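Local coordinates for CELL WALL surface anchor family protein (PDB 2X9Z) that forms the repeating backbone subunit of the pneumococcal pilus, a surface fibre that probably serves in adhesion, at residues D8-A13 with V33-I38. The protein carries 1 engineered substitution. Residues are numbered along the deposited sequence; the frame is centred on the assembly and turned at random.
Sequences DFKGKA and VVEYEI
Asp8 and Glu37 form an antiparallel hydrogen-bonded pair, Asp8 N giving to Glu37 O (3.1 Å) and Glu37 N to Asp8 O (2.9 Å), with Phe9 and Tyr36 as the next, non-hydrogen-bonded pair. This is the outer edge of an antiparallel sheet in a Cna-B-like pilin domain: strand 4-9 ends here and strand 33-42 carries the sheet on, pairing through Tyr36 with Tyr116. The last backbone-to-backbone bond between the segments is Lys10 N to Glu35 O, a bent bond whose donor sits well above the carbonyl plane. Beyond it the chain curls into a beta turn, closed by Lys12 N on Phe9 O at 3.0 Å, and the Glu37 carboxylate grips that loop. A chi1 of 66° sets Glu37 CG between its backbone N and carbonyl carbon, and the extended chain then brings the carboxylate to the turn. Gly11 N meets Glu37 OE2 at 2.9 Å in an almost straight bond, from above the carboxylate plane, while Ala13 N reaches OE1 on its anti side. The oxygens thus hold two separate amides. In the interior, Phe9 lies alongside Tyr36, ring planes at 46°, with Phe9 CD2 over one face of the tyrosine near its rim; Pro256 and Val258 pack against both residues. On the exposed side Lys10 runs beside Glu35, Lys10 CD against the Glu35 carboxylate. Phe9 and Val34 meet obliquely, Phe9 CE2 touching Val34 CG1 at 3.6 Å.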
ATOM      1  N   ASP A   8       1.946 -12.176   0.887  1.00 11.27           N
ATOM      2  CA  ASP A   8       1.775 -13.308  -0.014  1.00 10.42           C
ATOM      3  C   ASP A   8       0.430 -13.969   0.254  1.00 10.33           C
ATOM      4  O   ASP A   8      -0.360 -13.494   1.072  1.00 11.94           O
ATOM      5  CB  ASP A   8       2.927 -14.309   0.183  1.00 12.84           C
ATOM      6  CG  ASP A   8       3.302 -15.054  -1.095  1.00 14.23           C
ATOM      7  OD1 ASP A   8       2.435 -15.260  -1.973  1.00 14.13           O
ATOM      8  OD2 ASP A   8       4.486 -15.437  -1.218  1.00 14.95           O
ATOM      9  N   PHE A   9       0.171 -15.060  -0.446  1.00 11.69           N
ATOM     10  CA  PHE A   9      -1.023 -15.844  -0.171  1.00 11.49           C
ATOM     11  C   PHE A   9      -0.890 -16.546   1.176  1.00 11.86           C
ATOM     12  O   PHE A   9       0.209 -16.646   1.730  1.00 12.87           O
ATOM     13  CB  PHE A   9      -1.258 -16.842  -1.303  1.00 11.81           C
ATOM     14  CG  PHE A   9      -1.347 -16.193  -2.651  1.00 12.36           C
ATOM     15  CD1 PHE A   9      -0.398 -16.446  -3.632  1.00 13.24           C
ATOM     16  CD2 PHE A   9      -2.365 -15.293  -2.924  1.00 13.35           C
ATOM     17  CE1 PHE A   9      -0.477 -15.819  -4.866  1.00 13.92           C
ATOM     18  CE2 PHE A   9      -2.452 -14.674  -4.161  1.00 13.98           C
ATOM     19  CZ  PHE A   9      -1.499 -14.938  -5.132  1.00 14.52           C
ATOM     20  N   LYS A  10      -2.018 -17.001   1.712  1.00 11.98           N
ATOM     21  CA  LYS A  10      -2.055 -17.673   3.009  1.00 14.58           C
ATOM     22  C   LYS A  10      -0.961 -18.734   3.149  1.00 15.85           C
ATOM     23  O   LYS A  10      -0.813 -19.606   2.286  1.00 17.52           O
ATOM     24  CB  LYS A  10      -3.434 -18.300   3.240  1.00 17.04           C
ATOM     25  CG  LYS A  10      -3.533 -19.160   4.488  1.00 21.18           C
ATOM     26  CD  LYS A  10      -4.975 -19.586   4.722  1.00 26.80           C
ATOM     27  CE  LYS A  10      -5.128 -20.360   6.019  1.00 33.20           C
ATOM     28  NZ  LYS A  10      -4.381 -21.646   5.980  1.00 38.20           N
ATOM     29  N   GLY A  11      -0.190 -18.643   4.232  1.00 15.22           N
ATOM     30  CA  GLY A  11       0.824 -19.636   4.543  1.00 15.95           C
ATOM     31  C   GLY A  11       2.175 -19.422   3.884  1.00 16.81           C
ATOM     32  O   GLY A  11       3.107 -20.192   4.120  1.00 20.07           O
ATOM     33  N   LYS A  12       2.294 -18.382   3.064  1.00 16.26           N
ATOM     34  CA  LYS A  12       3.489 -18.216   2.240  1.00 15.99           C
ATOM     35  C   LYS A  12       4.307 -16.961   2.534  1.00 16.29           C
ATOM     36  O   LYS A  12       5.423 -16.827   2.035  1.00 17.17           O
ATOM     37  CB  LYS A  12       3.111 -18.254   0.758  1.00 17.92           C
ATOM     38  CG  LYS A  12       2.503 -19.576   0.302  1.00 24.44           C
ATOM     39  CD  LYS A  12       2.228 -19.561  -1.200  1.00 31.68           C
ATOM     40  CE  LYS A  12       2.005 -20.963  -1.763  1.00 38.77           C
ATOM     41  NZ  LYS A  12       0.721 -21.567  -1.318  1.00 42.28           N
ATOM     42  N   ALA A  13       3.772 -16.046   3.341  1.00 14.32           N
ATOM     43  CA  ALA A  13       4.503 -14.817   3.644  1.00 14.09           C
ATOM     44  C   ALA A  13       5.652 -15.083   4.611  1.00 16.26           C
ATOM     45  O   ALA A  13       5.507 -15.832   5.573  1.00 17.73           O
ATOM     46  CB  ALA A  13       3.572 -13.758   4.201  1.00 15.29           C
ATOM     47  N   VAL A  33     -12.193 -17.536  -3.957  1.00 11.88           N
ATOM     48  CA  VAL A  33     -11.851 -16.745  -2.786  1.00 12.15           C
ATOM     49  C   VAL A  33     -10.363 -16.913  -2.516  1.00 13.33           C
ATOM     50  O   VAL A  33      -9.902 -18.000  -2.173  1.00 17.53           O
ATOM     51  CB  VAL A  33     -12.681 -17.162  -1.552  1.00 14.01           C
ATOM     52  CG1 VAL A  33     -12.205 -16.404  -0.319  1.00 14.82           C
ATOM     53  CG2 VAL A  33     -14.160 -16.912  -1.802  1.00 15.75           C
ATOM     54  N   VAL A  34      -9.615 -15.829  -2.694  1.00 11.32           N
ATOM     55  CA  VAL A  34      -8.162 -15.864  -2.595  1.00 11.68           C
ATOM     56  C   VAL A  34      -7.746 -15.332  -1.223  1.00 10.86           C
ATOM     57  O   VAL A  34      -8.110 -14.218  -0.850  1.00 11.69           O
ATOM     58  CB  VAL A  34      -7.522 -15.006  -3.711  1.00 15.20           C
ATOM     59  CG1 VAL A  34      -6.003 -15.099  -3.657  1.00 18.07           C
ATOM     60  CG2 VAL A  34      -8.049 -15.439  -5.086  1.00 16.27           C
ATOM     61  N   GLU A  35      -6.989 -16.130  -0.477  1.00 12.44           N
ATOM     62  CA  GLU A  35      -6.609 -15.771   0.886  1.00 12.74           C
ATOM     63  C   GLU A  35      -5.215 -15.159   0.929  1.00 11.11           C
ATOM     64  O   GLU A  35      -4.266 -15.700   0.353  1.00 12.44           O
ATOM     65  CB  GLU A  35      -6.674 -16.998   1.789  1.00 15.48           C
ATOM     66  CG  GLU A  35      -8.078 -17.562   1.921  1.00 20.77           C
ATOM     67  CD  GLU A  35      -8.108 -18.860   2.688  1.00 32.49           C
ATOM     68  OE1 GLU A  35      -7.693 -19.893   2.119  1.00 39.26           O
ATOM     69  OE2 GLU A  35      -8.543 -18.846   3.856  1.00 36.14           O
ATOM     70  N   TYR A  36      -5.106 -14.037   1.638  1.00  9.53           N
ATOM     71  CA  TYR A  36      -3.879 -13.258   1.722  1.00  9.47           C
ATOM     72  C   TYR A  36      -3.382 -13.110   3.149  1.00  9.15           C
ATOM     73  O   TYR A  36      -4.151 -13.191   4.107  1.00 10.36           O
ATOM     74  CB  TYR A  36      -4.125 -11.853   1.179  1.00 10.83           C
ATOM     75  CG  TYR A  36      -4.243 -11.766  -0.327  1.00 12.05           C
ATOM     76  CD1 TYR A  36      -5.473 -11.893  -0.965  1.00 13.02           C
ATOM     77  CD2 TYR A  36      -3.124 -11.550  -1.109  1.00 14.43           C
ATOM     78  CE1 TYR A  36      -5.575 -11.805  -2.345  1.00 12.91           C
ATOM     79  CE2 TYR A  36      -3.220 -11.454  -2.472  1.00 14.25           C
ATOM     80  CZ  TYR A  36      -4.440 -11.580  -3.090  1.00 14.67           C
ATOM     81  OH  TYR A  36      -4.504 -11.490  -4.464  1.00 16.55           O
ATOM     82  N   GLU A  37      -2.088 -12.849   3.276  1.00 10.84           N
ATOM     83  CA  GLU A  37      -1.524 -12.491   4.565  1.00 11.91           C
ATOM     84  C   GLU A  37      -0.383 -11.491   4.406  1.00 11.81           C
ATOM     85  O   GLU A  37       0.370 -11.519   3.420  1.00 14.38           O
ATOM     86  CB  GLU A  37      -1.054 -13.733   5.320  1.00 14.95           C
ATOM     87  CG  GLU A  37       0.098 -14.452   4.663  1.00 15.68           C
ATOM     88  CD  GLU A  37       0.457 -15.741   5.373  1.00 18.44           C
ATOM     89  OE1 GLU A  37       1.635 -16.135   5.322  1.00 19.43           O
ATOM     90  OE2 GLU A  37      -0.442 -16.364   5.978  1.00 19.63           O
ATOM     91  N   ILE A  38      -0.279 -10.595   5.383  1.00 10.67           N
ATOM     92  CA  ILE A  38       0.801  -9.627   5.463  1.00 11.17           C
ATOM     93  C   ILE A  38       1.488  -9.899   6.798  1.00 11.26           C
ATOM     94  O   ILE A  38       0.839  -9.885   7.846  1.00 11.87           O
ATOM     95  CB  ILE A  38       0.250  -8.182   5.476  1.00 11.54           C
ATOM     96  CG1 ILE A  38      -0.647  -7.918   4.258  1.00 12.47           C
ATOM     97  CG2 ILE A  38       1.388  -7.172   5.578  1.00 13.27           C
ATOM     98  CD1 ILE A  38      -1.492  -6.685   4.420  1.00 14.51           C
TER
HETATM   99  O   HOH W   1       3.437 -17.399   6.513  1.00 31.16           O